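Local coordinates for protein galactose mutarotase related enzyme (Lactobacillus acidophilus, PDB 3DCD) that probably binds carbohydrate and may act as a sugar isomerase of the aldose 1-epimerase (galactose mutarotase) family, though its own substrate is not established, at residues A[2-7]-A[11-16]; A[40-45]-A[249-254]; A[58-61]-A[66-69]; A[173-176]-A[182-185]. One frame throughout, in Å; residues are numbered along the deposited sequence.

Contact 1. Residues A[2-7]-A[11-16]; sequences DYTIEN and KVVISD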
loop_
_atom_site.group_PDB
_atom_site.type_symbol
_atom_site.label_atom_id
_atom_site.label_comp_id
_atom_site.label_asym_id
_atom_site.label_seq_id
_atom_site.Cartn_x
_atom_site.Cartn_y
_atom_site.Cartn_z
ATOM N N ASP A 2 -7.447 -15.752 10.437
ATOM C CA ASP A 2 -6.782 -15.872 9.136
ATOM C C ASP A 2 -7.608 -16.709 8.155
ATOM O O ASP A 2 -8.273 -17.679 8.546
ATOM C CB ASP A 2 -5.402 -16.511 9.283
ATOM C CG ASP A 2 -4.400 -15.619 10.004
ATOM O OD1 ASP A 2 -4.650 -14.416 10.182
ATOM O OD2 ASP A 2 -3.343 -16.143 10.401
ATOM N N TYR A 3 -7.545 -16.328 6.883
ATOM C CA TYR A 3 -8.267 -17.001 5.810
ATOM C C TYR A 3 -7.288 -17.211 4.664
ATOM O O TYR A 3 -6.407 -16.379 4.432
ATOM C CB TYR A 3 -9.448 -16.139 5.330
ATOM C CG TYR A 3 -10.524 -15.932 6.387
ATOM C CD1 TYR A 3 -10.432 -14.897 7.313
ATOM C CD2 TYR A 3 -11.625 -16.777 6.460
ATOM C CE1 TYR A 3 -11.415 -14.709 8.295
ATOM C CE2 TYR A 3 -12.614 -16.596 7.436
ATOM C CZ TYR A 3 -12.492 -15.558 8.345
ATOM O OH TYR A 3 -13.459 -15.385 9.301
ATOM N N THR A 4 -7.461 -18.320 3.952
ATOM C CA THR A 4 -6.583 -18.704 2.853
ATOM C C THR A 4 -7.306 -18.681 1.514
ATOM O O THR A 4 -8.451 -19.127 1.422
ATOM C CB THR A 4 -6.054 -20.130 3.095
ATOM O OG1 THR A 4 -5.207 -20.110 4.241
ATOM C CG2 THR A 4 -5.259 -20.656 1.879
ATOM N N ILE A 5 -6.636 -18.116 0.505
ATOM C CA ILE A 5 -6.988 -18.290 -0.902
ATOM C C ILE A 5 -5.737 -18.848 -1.590
ATOM O O ILE A 5 -4.615 -18.495 -1.226
ATOM C CB ILE A 5 -7.534 -16.985 -1.598
ATOM C CG1 ILE A 5 -6.500 -15.843 -1.606
ATOM C CG2 ILE A 5 -8.853 -16.530 -0.928
ATOM C CD1 ILE A 5 -6.858 -14.640 -2.503
ATOM N N GLU A 6 -5.926 -19.737 -2.559
ATOM C CA GLU A 6 -4.789 -20.467 -3.116
ATOM C C GLU A 6 -5.086 -21.122 -4.447
ATOM O O GLU A 6 -6.238 -21.397 -4.783
ATOM C CB GLU A 6 -4.271 -21.522 -2.120
ATOM C CG GLU A 6 -5.207 -22.685 -1.859
ATOM C CD GLU A 6 -4.584 -23.737 -0.950
ATOM O OE1 GLU A 6 -5.247 -24.181 0.009
ATOM O OE2 GLU A 6 -3.430 -24.138 -1.200
ATOM N N ASN A 7 -4.027 -21.349 -5.213
ATOM C CA ASN A 7 -4.108 -22.156 -6.416
ATOM C C ASN A 7 -2.828 -22.962 -6.547
ATOM O O ASN A 7 -2.080 -23.087 -5.576
ATOM C CB ASN A 7 -4.384 -21.292 -7.658
ATOM C CG ASN A 7 -3.395 -20.133 -7.824
ATOM O OD1 ASN A 7 -3.751 -19.094 -8.367
ATOM N ND2 ASN A 7 -2.176 -20.299 -7.341
ATOM N N LYS A 11 -0.059 -19.408 -2.525
ATOM C CA LYS A 11 -0.997 -19.580 -1.414
ATOM C C LYS A 11 -0.891 -18.333 -0.551
ATOM O O LYS A 11 0.210 -17.934 -0.143
ATOM C CB LYS A 11 -0.672 -20.835 -0.595
ATOM C CG LYS A 11 -1.610 -21.102 0.583
ATOM C CD LYS A 11 -1.190 -22.353 1.339
ATOM C CE LYS A 11 -2.254 -22.808 2.334
ATOM N NZ LYS A 11 -1.937 -24.165 2.942
ATOM N N VAL A 12 -2.047 -17.741 -0.269
ATOM C CA VAL A 12 -2.111 -16.427 0.359
ATOM C C VAL A 12 -2.944 -16.550 1.620
ATOM O O VAL A 12 -4.039 -17.123 1.592
ATOM C CB VAL A 12 -2.751 -15.369 -0.584
ATOM C CG1 VAL A 12 -2.758 -13.980 0.088
ATOM C CG2 VAL A 12 -2.006 -15.303 -1.930
ATOM N N VAL A 13 -2.422 -16.007 2.716
ATOM C CA VAL A 13 -3.149 -15.972 3.976
ATOM C C VAL A 13 -3.434 -14.518 4.336
ATOM O O VAL A 13 -2.527 -13.681 4.306
ATOM C CB VAL A 13 -2.340 -16.619 5.119
ATOM C CG1 VAL A 13 -3.133 -16.519 6.433
ATOM C CG2 VAL A 13 -2.013 -18.071 4.811
ATOM N N ILE A 14 -4.682 -14.230 4.698
ATOM C CA ILE A 14 -5.101 -12.861 4.988
ATOM C C ILE A 14 -5.942 -12.806 6.275
ATOM O O ILE A 14 -6.781 -13.673 6.505
ATOM C CB ILE A 14 -5.937 -12.290 3.830
ATOM C CG1 ILE A 14 -5.231 -12.539 2.488
ATOM C CG2 ILE A 14 -6.191 -10.801 4.043
ATOM C CD1 ILE A 14 -6.165 -12.859 1.373
ATOM N N SER A 15 -5.720 -11.774 7.085
ATOM C CA SER A 15 -6.428 -11.614 8.364
ATOM C C SER A 15 -7.615 -10.688 8.209
ATOM O O SER A 15 -7.550 -9.693 7.478
ATOM C CB SER A 15 -5.486 -11.040 9.436
ATOM O OG SER A 15 -6.186 -10.790 10.661
ATOM N N ASP A 16 -8.697 -10.993 8.917
ATOM C CA ASP A 16 -9.825 -10.089 8.923
ATOM C C ASP A 16 -9.515 -8.810 9.724
ATOM O O ASP A 16 -10.255 -7.824 9.639
ATOM C CB ASP A 16 -11.098 -10.773 9.401
ATOM C CG ASP A 16 -10.979 -11.365 10.798
ATOM O OD1 ASP A 16 -9.920 -11.289 11.439
ATOM O OD2 ASP A 16 -11.988 -11.917 11.266
HETATM O O HOH W 1 -5.823 -13.048 12.213
HETATM O O HOH W 2 -1.870 -25.835 0.560
#

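Contact 2. Residues A[40-45]-A[249-254]; sequences EIWGRH and YVCIEP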
loop_
_atom_site.group_PDB
_atom_site.type_symbol
_atom_site.label_atom_id
_atom_site.label_comp_id
_atom_site.label_asym_id
_atom_site.label_seq_id
_atom_site.Cartn_x
_atom_site.Cartn_y
_atom_site.Cartn_z
ATOM N N GLU A 40 10.487 -5.583 16.262
ATOM C CA GLU A 40 11.722 -4.867 16.546
ATOM C C GLU A 40 12.023 -3.846 15.466
ATOM O O GLU A 40 12.782 -2.903 15.689
ATOM C CB GLU A 40 12.888 -5.860 16.690
ATOM C CG GLU A 40 12.734 -6.791 17.901
ATOM C CD GLU A 40 13.154 -6.143 19.221
ATOM O OE1 GLU A 40 13.606 -4.983 19.219
ATOM O OE2 GLU A 40 13.034 -6.810 20.267
ATOM N N ILE A 41 11.414 -4.033 14.292
ATOM C CA ILE A 41 11.679 -3.189 13.127
ATOM C C ILE A 41 10.409 -2.468 12.669
ATOM O O ILE A 41 10.356 -1.222 12.604
ATOM C CB ILE A 41 12.215 -4.038 11.935
ATOM C CG1 ILE A 41 13.457 -4.861 12.331
ATOM C CG2 ILE A 41 12.472 -3.161 10.704
ATOM C CD1 ILE A 41 14.702 -4.035 12.671
ATOM N N TRP A 42 9.392 -3.263 12.331
ATOM C CA TRP A 42 8.122 -2.736 11.826
ATOM C C TRP A 42 7.076 -3.836 11.971
ATOM O O TRP A 42 7.122 -4.844 11.271
ATOM C CB TRP A 42 8.260 -2.259 10.355
ATOM C CG TRP A 42 6.928 -1.773 9.782
ATOM C CD1 TRP A 42 6.083 -0.855 10.337
ATOM C CD2 TRP A 42 6.303 -2.204 8.559
ATOM N NE1 TRP A 42 4.975 -0.671 9.530
ATOM C CE2 TRP A 42 5.089 -1.486 8.434
ATOM C CE3 TRP A 42 6.663 -3.109 7.551
ATOM C CZ2 TRP A 42 4.215 -1.676 7.364
ATOM C CZ3 TRP A 42 5.808 -3.282 6.478
ATOM C CH2 TRP A 42 4.591 -2.557 6.390
ATOM N N GLY A 43 6.162 -3.664 12.929
ATOM C CA GLY A 43 5.295 -4.752 13.360
ATOM C C GLY A 43 4.007 -4.888 12.576
ATOM O O GLY A 43 2.958 -5.235 13.152
ATOM N N ARG A 44 4.070 -4.604 11.271
ATOM C CA ARG A 44 2.936 -4.848 10.369
ATOM C C ARG A 44 3.441 -5.616 9.160
ATOM O O ARG A 44 4.642 -5.642 8.927
ATOM C CB ARG A 44 2.259 -3.519 9.958
ATOM C CG ARG A 44 1.622 -2.803 11.159
ATOM C CD ARG A 44 0.775 -1.584 10.777
ATOM N NE ARG A 44 0.213 -0.938 11.978
ATOM C CZ ARG A 44 -0.868 -1.347 12.642
ATOM N NH1 ARG A 44 -1.555 -2.415 12.242
ATOM N NH2 ARG A 44 -1.265 -0.677 13.726
ATOM N N HIS A 45 2.540 -6.272 8.421
ATOM C CA HIS A 45 2.917 -6.961 7.182
ATOM C C HIS A 45 2.674 -6.130 5.922
ATOM O O HIS A 45 3.556 -6.026 5.042
ATOM C CB HIS A 45 2.083 -8.226 6.983
ATOM C CG HIS A 45 2.293 -9.285 8.015
ATOM N ND1 HIS A 45 1.546 -9.351 9.172
ATOM C CD2 HIS A 45 3.119 -10.356 8.039
ATOM C CE1 HIS A 45 1.918 -10.404 9.878
ATOM N NE2 HIS A 45 2.840 -11.053 9.195
ATOM N N TYR A 249 13.682 -5.891 3.785
ATOM C CA TYR A 249 12.382 -5.829 3.120
ATOM C C TYR A 249 12.222 -4.435 2.550
ATOM O O TYR A 249 12.973 -3.514 2.891
ATOM C CB TYR A 249 11.221 -6.121 4.097
ATOM C CG TYR A 249 10.880 -4.914 4.961
ATOM C CD1 TYR A 249 11.615 -4.633 6.116
ATOM C CD2 TYR A 249 9.840 -4.048 4.616
ATOM C CE1 TYR A 249 11.308 -3.532 6.911
ATOM C CE2 TYR A 249 9.533 -2.919 5.405
ATOM C CZ TYR A 249 10.280 -2.669 6.540
ATOM O OH TYR A 249 9.994 -1.567 7.328
ATOM N N VAL A 250 11.207 -4.274 1.707
ATOM C CA VAL A 250 10.864 -2.966 1.164
ATOM C C VAL A 250 9.365 -2.971 0.923
ATOM O O VAL A 250 8.802 -4.022 0.574
ATOM C CB VAL A 250 11.675 -2.657 -0.133
ATOM C CG1 VAL A 250 11.234 -3.546 -1.319
ATOM C CG2 VAL A 250 11.582 -1.140 -0.492
ATOM N N CYS A 251 8.717 -1.819 1.112
ATOM C CA CYS A 251 7.304 -1.690 0.755
ATOM C C CYS A 251 7.169 -0.901 -0.544
ATOM O O CYS A 251 7.901 0.079 -0.777
ATOM C CB CYS A 251 6.517 -0.943 1.849
ATOM S SG CYS A 251 6.472 -1.743 3.471
ATOM N N ILE A 252 6.226 -1.331 -1.375
ATOM C CA ILE A 252 5.842 -0.619 -2.614
ATOM C C ILE A 252 4.370 -0.321 -2.419
ATOM O O ILE A 252 3.551 -1.239 -2.335
ATOM C CB ILE A 252 6.092 -1.489 -3.867
ATOM C CG1 ILE A 252 7.586 -1.841 -3.962
ATOM C CG2 ILE A 252 5.586 -0.768 -5.145
ATOM C CD1 ILE A 252 7.943 -2.844 -5.061
ATOM N N GLU A 253 4.044 0.963 -2.284
ATOM C CA GLU A 253 2.735 1.393 -1.791
ATOM C C GLU A 253 1.938 2.212 -2.838
ATOM O O GLU A 253 2.147 3.421 -2.955
ATOM C CB GLU A 253 2.909 2.252 -0.533
ATOM C CG GLU A 253 3.941 1.745 0.499
ATOM C CD GLU A 253 4.210 2.770 1.606
ATOM O OE1 GLU A 253 3.305 3.581 1.938
ATOM O OE2 GLU A 253 5.319 2.741 2.176
ATOM N N PRO A 254 1.009 1.570 -3.567
ATOM C CA PRO A 254 0.174 2.349 -4.507
ATOM C C PRO A 254 -0.853 3.158 -3.722
ATOM O O PRO A 254 -1.529 2.621 -2.847
ATOM C CB PRO A 254 -0.509 1.256 -5.366
ATOM C CG PRO A 254 0.265 -0.037 -5.062
ATOM C CD PRO A 254 0.668 0.144 -3.607
#

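Contact 3. Residues A[58-61]-A[66-69]; sequences NDEY and KTYH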
loop_
_atom_site.group_PDB
_atom_site.type_symbol
_atom_site.label_atom_id
_atom_site.label_comp_id
_atom_site.label_asym_id
_atom_site.label_seq_id
_atom_site.Cartn_x
_atom_site.Cartn_y
_atom_site.Cartn_z
ATOM N N ASN A 58 -0.294 17.447 12.858
ATOM C CA ASN A 58 -0.840 17.382 14.217
ATOM C C ASN A 58 -1.879 16.270 14.394
ATOM O O ASN A 58 -2.663 16.287 15.346
ATOM C CB ASN A 58 -1.410 18.749 14.611
ATOM C CG ASN A 58 -0.330 19.804 14.742
ATOM O OD1 ASN A 58 0.715 19.556 15.346
ATOM N ND2 ASN A 58 -0.570 20.987 14.171
ATOM N N ASP A 59 -1.870 15.307 13.469
ATOM C CA ASP A 59 -2.850 14.210 13.421
ATOM C C ASP A 59 -4.282 14.707 13.549
ATOM O O ASP A 59 -5.083 14.109 14.259
ATOM C CB ASP A 59 -2.544 13.147 14.491
ATOM C CG ASP A 59 -1.150 12.593 14.357
ATOM O OD1 ASP A 59 -0.835 12.081 13.264
ATOM O OD2 ASP A 59 -0.367 12.696 15.332
ATOM N N GLU A 60 -4.599 15.800 12.854
ATOM C CA GLU A 60 -5.928 16.375 12.941
ATOM C C GLU A 60 -6.344 17.112 11.666
ATOM O O GLU A 60 -5.524 17.481 10.834
ATOM C CB GLU A 60 -6.049 17.300 14.169
ATOM C CG GLU A 60 -5.235 18.573 14.068
ATOM C CD GLU A 60 -5.376 19.473 15.286
ATOM O OE1 GLU A 60 -5.544 18.967 16.420
ATOM O OE2 GLU A 60 -5.289 20.702 15.097
ATOM N N TYR A 61 -7.646 17.307 11.532
ATOM C CA TYR A 61 -8.219 18.040 10.427
ATOM C C TYR A 61 -9.512 18.665 10.904
ATOM O O TYR A 61 -10.031 18.311 11.970
ATOM C CB TYR A 61 -8.475 17.124 9.227
ATOM C CG TYR A 61 -9.536 16.049 9.444
ATOM C CD1 TYR A 61 -10.880 16.294 9.131
ATOM C CD2 TYR A 61 -9.189 14.777 9.920
ATOM C CE1 TYR A 61 -11.850 15.325 9.318
ATOM C CE2 TYR A 61 -10.159 13.789 10.094
ATOM C CZ TYR A 61 -11.480 14.073 9.789
ATOM O OH TYR A 61 -12.448 13.114 9.967
ATOM N N LYS A 66 -15.532 21.697 12.510
ATOM C CA LYS A 66 -15.351 20.833 13.678
ATOM C C LYS A 66 -14.020 20.118 13.547
ATOM O O LYS A 66 -13.638 19.720 12.446
ATOM C CB LYS A 66 -16.510 19.831 13.797
ATOM C CG LYS A 66 -16.436 18.898 15.027
ATOM C CD LYS A 66 -17.692 18.054 15.161
ATOM C CE LYS A 66 -17.443 16.839 16.054
ATOM N NZ LYS A 66 -18.704 16.051 16.313
ATOM N N THR A 67 -13.309 19.971 14.668
ATOM C CA THR A 67 -11.994 19.324 14.647
ATOM C C THR A 67 -12.084 17.831 14.961
ATOM O O THR A 67 -12.726 17.424 15.926
ATOM C CB THR A 67 -10.981 20.009 15.603
ATOM O OG1 THR A 67 -10.943 21.414 15.330
ATOM C CG2 THR A 67 -9.571 19.419 15.438
ATOM N N TYR A 68 -11.414 17.039 14.130
ATOM C CA TYR A 68 -11.308 15.599 14.292
ATOM C C TYR A 68 -9.850 15.175 14.417
ATOM O O TYR A 68 -8.954 15.866 13.926
ATOM C CB TYR A 68 -11.906 14.916 13.064
ATOM C CG TYR A 68 -13.376 15.180 12.912
ATOM C CD1 TYR A 68 -13.838 16.283 12.192
ATOM C CD2 TYR A 68 -14.309 14.344 13.506
ATOM C CE1 TYR A 68 -15.185 16.535 12.065
ATOM C CE2 TYR A 68 -15.669 14.589 13.370
ATOM C CZ TYR A 68 -16.099 15.678 12.650
ATOM O OH TYR A 68 -17.449 15.916 12.522
ATOM N N HIS A 69 -9.630 14.015 15.035
ATOM C CA HIS A 69 -8.295 13.499 15.283
ATOM C C HIS A 69 -8.150 12.119 14.670
ATOM O O HIS A 69 -8.921 11.199 14.962
ATOM C CB HIS A 69 -8.023 13.500 16.786
ATOM C CG HIS A 69 -8.270 14.838 17.416
ATOM N ND1 HIS A 69 -7.318 15.834 17.436
ATOM C CD2 HIS A 69 -9.382 15.369 17.975
ATOM C CE1 HIS A 69 -7.820 16.908 18.014
ATOM N NE2 HIS A 69 -9.071 16.652 18.354
HETATM O O HOH W 3 -4.652 14.840 17.093
#

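Contact 4. Residues A[173-176]-A[182-185]; sequences PLKD and NNRS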
loop_
_atom_site.group_PDB
_atom_site.type_symbol
_atom_site.label_atom_id
_atom_site.label_comp_id
_atom_site.label_asym_id
_atom_site.label_seq_id
_atom_site.Cartn_x
_atom_site.Cartn_y
_atom_site.Cartn_z
ATOM N N PRO A 173 9.484 14.984 -1.887
ATOM C CA PRO A 173 10.197 14.568 -0.685
ATOM C C PRO A 173 9.358 14.775 0.571
ATOM O O PRO A 173 8.493 15.665 0.606
ATOM C CB PRO A 173 11.447 15.473 -0.657
ATOM C CG PRO A 173 11.346 16.383 -1.803
ATOM C CD PRO A 173 9.971 16.273 -2.404
ATOM N N LEU A 174 9.610 13.954 1.589
ATOM C CA LEU A 174 8.947 14.121 2.883
ATOM C C LEU A 174 9.861 14.848 3.850
ATOM O O LEU A 174 11.059 14.585 3.881
ATOM C CB LEU A 174 8.564 12.763 3.483
ATOM C CG LEU A 174 7.328 12.035 2.969
ATOM C CD1 LEU A 174 7.402 10.561 3.325
ATOM C CD2 LEU A 174 6.058 12.651 3.532
ATOM N N LYS A 175 9.297 15.773 4.625
ATOM C CA LYS A 175 10.023 16.452 5.704
ATOM C C LYS A 175 9.062 16.523 6.896
ATOM O O LYS A 175 7.975 17.098 6.796
ATOM C CB LYS A 175 10.481 17.847 5.252
ATOM C CG LYS A 175 11.646 18.450 6.057
ATOM C CD LYS A 175 12.008 19.868 5.569
ATOM C CE LYS A 175 13.164 19.864 4.535
ATOM N NZ LYS A 175 13.325 21.163 3.755
ATOM N N ASP A 176 9.440 15.887 8.006
ATOM C CA ASP A 176 8.581 15.832 9.209
ATOM C C ASP A 176 7.182 15.279 8.913
ATOM O O ASP A 176 6.174 15.794 9.409
ATOM C CB ASP A 176 8.512 17.206 9.892
ATOM C CG ASP A 176 9.883 17.699 10.351
ATOM O OD1 ASP A 176 10.618 16.900 10.986
ATOM O OD2 ASP A 176 10.222 18.883 10.083
ATOM N N ASN A 182 7.780 22.318 -2.069
ATOM C CA ASN A 182 8.614 23.153 -2.944
ATOM C C ASN A 182 9.907 22.508 -3.400
ATOM O O ASN A 182 10.620 23.057 -4.248
ATOM C CB ASN A 182 8.872 24.527 -2.325
ATOM C CG ASN A 182 7.664 25.459 -2.448
ATOM O OD1 ASN A 182 7.482 26.370 -1.622
ATOM N ND2 ASN A 182 6.840 25.250 -3.481
ATOM N N ASN A 183 10.200 21.339 -2.836
ATOM C CA ASN A 183 11.347 20.551 -3.246
ATOM C C ASN A 183 11.024 19.354 -4.141
ATOM O O ASN A 183 11.856 18.468 -4.317
ATOM C CB ASN A 183 12.180 20.160 -2.020
ATOM C CG ASN A 183 12.994 21.321 -1.499
ATOM O OD1 ASN A 183 13.445 22.158 -2.281
ATOM N ND2 ASN A 183 13.173 21.395 -0.183
ATOM N N ARG A 184 9.830 19.335 -4.719
ATOM C CA ARG A 184 9.525 18.348 -5.759
ATOM C C ARG A 184 10.559 18.505 -6.863
ATOM O O ARG A 184 10.960 19.638 -7.192
ATOM C CB ARG A 184 8.144 18.591 -6.339
ATOM C CG ARG A 184 7.014 17.999 -5.514
ATOM C CD ARG A 184 5.671 18.564 -5.955
ATOM N NE ARG A 184 5.256 18.116 -7.289
ATOM C CZ ARG A 184 5.140 18.907 -8.363
ATOM N NH1 ARG A 184 5.420 20.211 -8.289
ATOM N NH2 ARG A 184 4.742 18.391 -9.519
ATOM N N SER A 185 11.025 17.386 -7.412
ATOM C CA SER A 185 12.051 17.429 -8.456
ATOM C C SER A 185 11.922 16.194 -9.323
ATOM O O SER A 185 11.436 15.169 -8.844
ATOM C CB SER A 185 13.449 17.498 -7.838
ATOM O OG SER A 185 13.771 16.288 -7.163
#

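Contact 1. Residues A[2-7]-A[11-16]
Tyr3 and Ile14 form a hydrogen-bonded pair in the antiparallel beta hairpin of strands 2-6 and 10-15, the first hairpin of the chain. The three residues with most surface buried across it are Tyr3, Lys11 and Ile5. Tyr3 is held by its backbone: its N donates to Ile14 O at 2.8 Å, bent to 149° at the hydrogen, while Ile14 N returns a straighter bond to Tyr3 O. With CG anti to its own carbonyl carbon (chi1 -65°), the ring lies with an edge near Ile14 O, and Tyr3 CE1 comes 4.1 Å from Asp16 CB, obliquely to the ring.

Two positions on, Ile5 and Val12 repeat the paired bonds, Val12 N to Ile5 O being 2.8 Å. Their side chains run side by side on the same face as Tyr3 and Ile14, with Ile5 CG1 3.9 Å from Val12 CB. Ile91, on strand 90-96, touches Tyr3, Ile5 and Ile14, which ties this face to the large sheet of the fold.

The other face carries Asp2, Thr4, Glu6, Lys11, Val13 and Ser15 and is more polar. Lys11, fully extended, lays its methylenes across two neighbours of the facing strand: CE is 3.7 Å from Thr4 CG2, and CG is 3.8 Å from Glu6 CB. Its ammonium stays beyond salt-bridge range of Glu6, and a water joins the charges instead. At the far end Asp2 CB packs on Val13 CG1, and a second water donates to Asp2 OD1 at 2.7 Å while also hydrogen-bonding Ser15 OG, which has a further partner in His17 N.

Contact 2. Residues A[40-45]-A[249-254]
Trp42 lays the six-membered part of its indole alongside the phenol of Tyr249, where the loop between strands 20-26 and 48-49 meets strand 249-256, in an antiparallel sheet of the galactose mutarotase-like beta-sandwich. The ring planes are 14° apart, but the centroids are separated by 5.6 Å, so the rings are slid past each other with little overlap. Contact is made at their near margins, Trp42 CE3 to Tyr249 CE2 at 3.6 Å. The side chains cross at about a right angle, and the phenol oxygen lies by Trp42 CB; this hydroxyl also makes a weak hydrogen bond with Gln242 N.

Trp42 reaches this position with CG opposite the backbone N (chi1 177°). Cys251 approaches its ring obliquely: SG lies 45° off the normal and 3.4 Å from Trp42 CZ3, a sulfur-aromatic contact. Ile41 adds CG2 at the edge of the Tyr249 ring, 4.0 Å from CE1.

Trp35 stacks on Tyr249 and also meets Trp42, while Trp240 packs edge-to-face with Trp42. An alanine in place of Trp42 would probably open a gap beside Cys251 SG and strip the Tyr249 ring of its neighbour on one margin, although Trp35 would still stack on it. No hydrogen bond joins the segments, so ring and sulfur packing carry the contact. One indole face also receives Arg44 O from its own loop, 3.5 Å above the ring plane and offset toward the rim.

Contact 3. Residues A[58-61]-A[66-69]
Tyr61 and Tyr68 are joined by two backbone hydrogen bonds that make them a hydrogen-bonded pair of the antiparallel hairpin formed by strands 60-63 and 66-69. Tyr68 N points almost straight at Tyr61 O, 2.9 Å away with 176° at the hydrogen; the return bond, Tyr61 N to Tyr68 O, is longer at 3.1 Å. At the start of the hairpin a water donates to Asp59 O and is also hydrogen-bonded to His69 ND1, linking the segments where Asp59 and His69 come together.

On the face shared by the tyrosines, Tyr61 CG sits between its backbone N and carbonyl carbon (chi1 66°), folding the ring over Tyr68. Tyr68 CB then lies above one face of the phenol, 3.4 Å from Tyr61 CZ, in a CH-pi contact. The ring planes are 18° apart but slid away from each other, with centroids separated by 5.3 Å, so the methylene does more of the covering than the second ring. Tyr61 OH reaches on to Val104 O, and Pro106 touches both side chains.

The opposite face carries Glu60 and His69, which run side by side. Glu60 OE1 comes to the edge of the imidazole, 3.5 Å from His69 CE1.

The hairpin thus has two unlike faces: an aromatic one, with the Tyr61 hydroxyl satisfied by a backbone carbonyl, and a polar one, where the nearby carboxylate would tend to stabilise a positively charged imidazole.

Contact 4. Residues A[173-176]-A[182-185]
Pro173 presses the outer carbons of its ring against the backbone of Asn183, the close part of an otherwise sparse surface contact. Pro173 CG lies 3.3 Å from Asn183 O, and Pro173 CD 3.5 Å, so two ring carbons border one carbonyl. The ring also approaches the next peptide, with Pro173 CD 3.8 Å from Arg184 N, and Pro173 CG packs at 3.9 Å on Asn183 CB. These contacts bring the end of strand 169-175 against the loop leading into strand 185-187; the two strands belong to a small antiparallel sheet.

The looser side belongs to Lys175 and the amide of Asn183, both exposed. Lys175 leaves the backbone with CG opposite N and then bends at its third torsion (chi3 -95°), which sets Lys175 NZ 3.9 Å from Asn183 ND2. These two nitrogens do not bond to each other; they share Asp180, whose OD2 accepts a hydrogen bond from the amide and makes a long, weak ion pair with the lysine. Arg184 starts away from residues 173-176, and its NE forms a salt bridge with Glu208.

A glycine in place of Pro173 would probably leave the Asn183 carbonyl without its apolar neighbour and open a gap beside the loop.

With no direct hydrogen bond between the segments, the contact depends on packing of a proline against a peptide, while the polar ends are linked less firmly, through Asp180.

In the fold
From the N terminus, contact 1 closes first, a tight hairpin whose segments are only a few residues apart and whose apolar face lies on the large nine-stranded sheet. Contact 2 opens next and closes 204 residues later, bringing an early loop against strand 249-256 of the six-stranded sheet, its centre about 9 Å from that of the chain. Contacts 3 and 4 are both nested inside that long loop, one after the other: 58-61 with 66-69 is a separate two-stranded hairpin, and 173-176 with 182-185 a short closure at a small three-stranded sheet. None of the four touches another; contacts 1 and 4 lie on opposite sides of the chain's centre, their centres 38 Å apart.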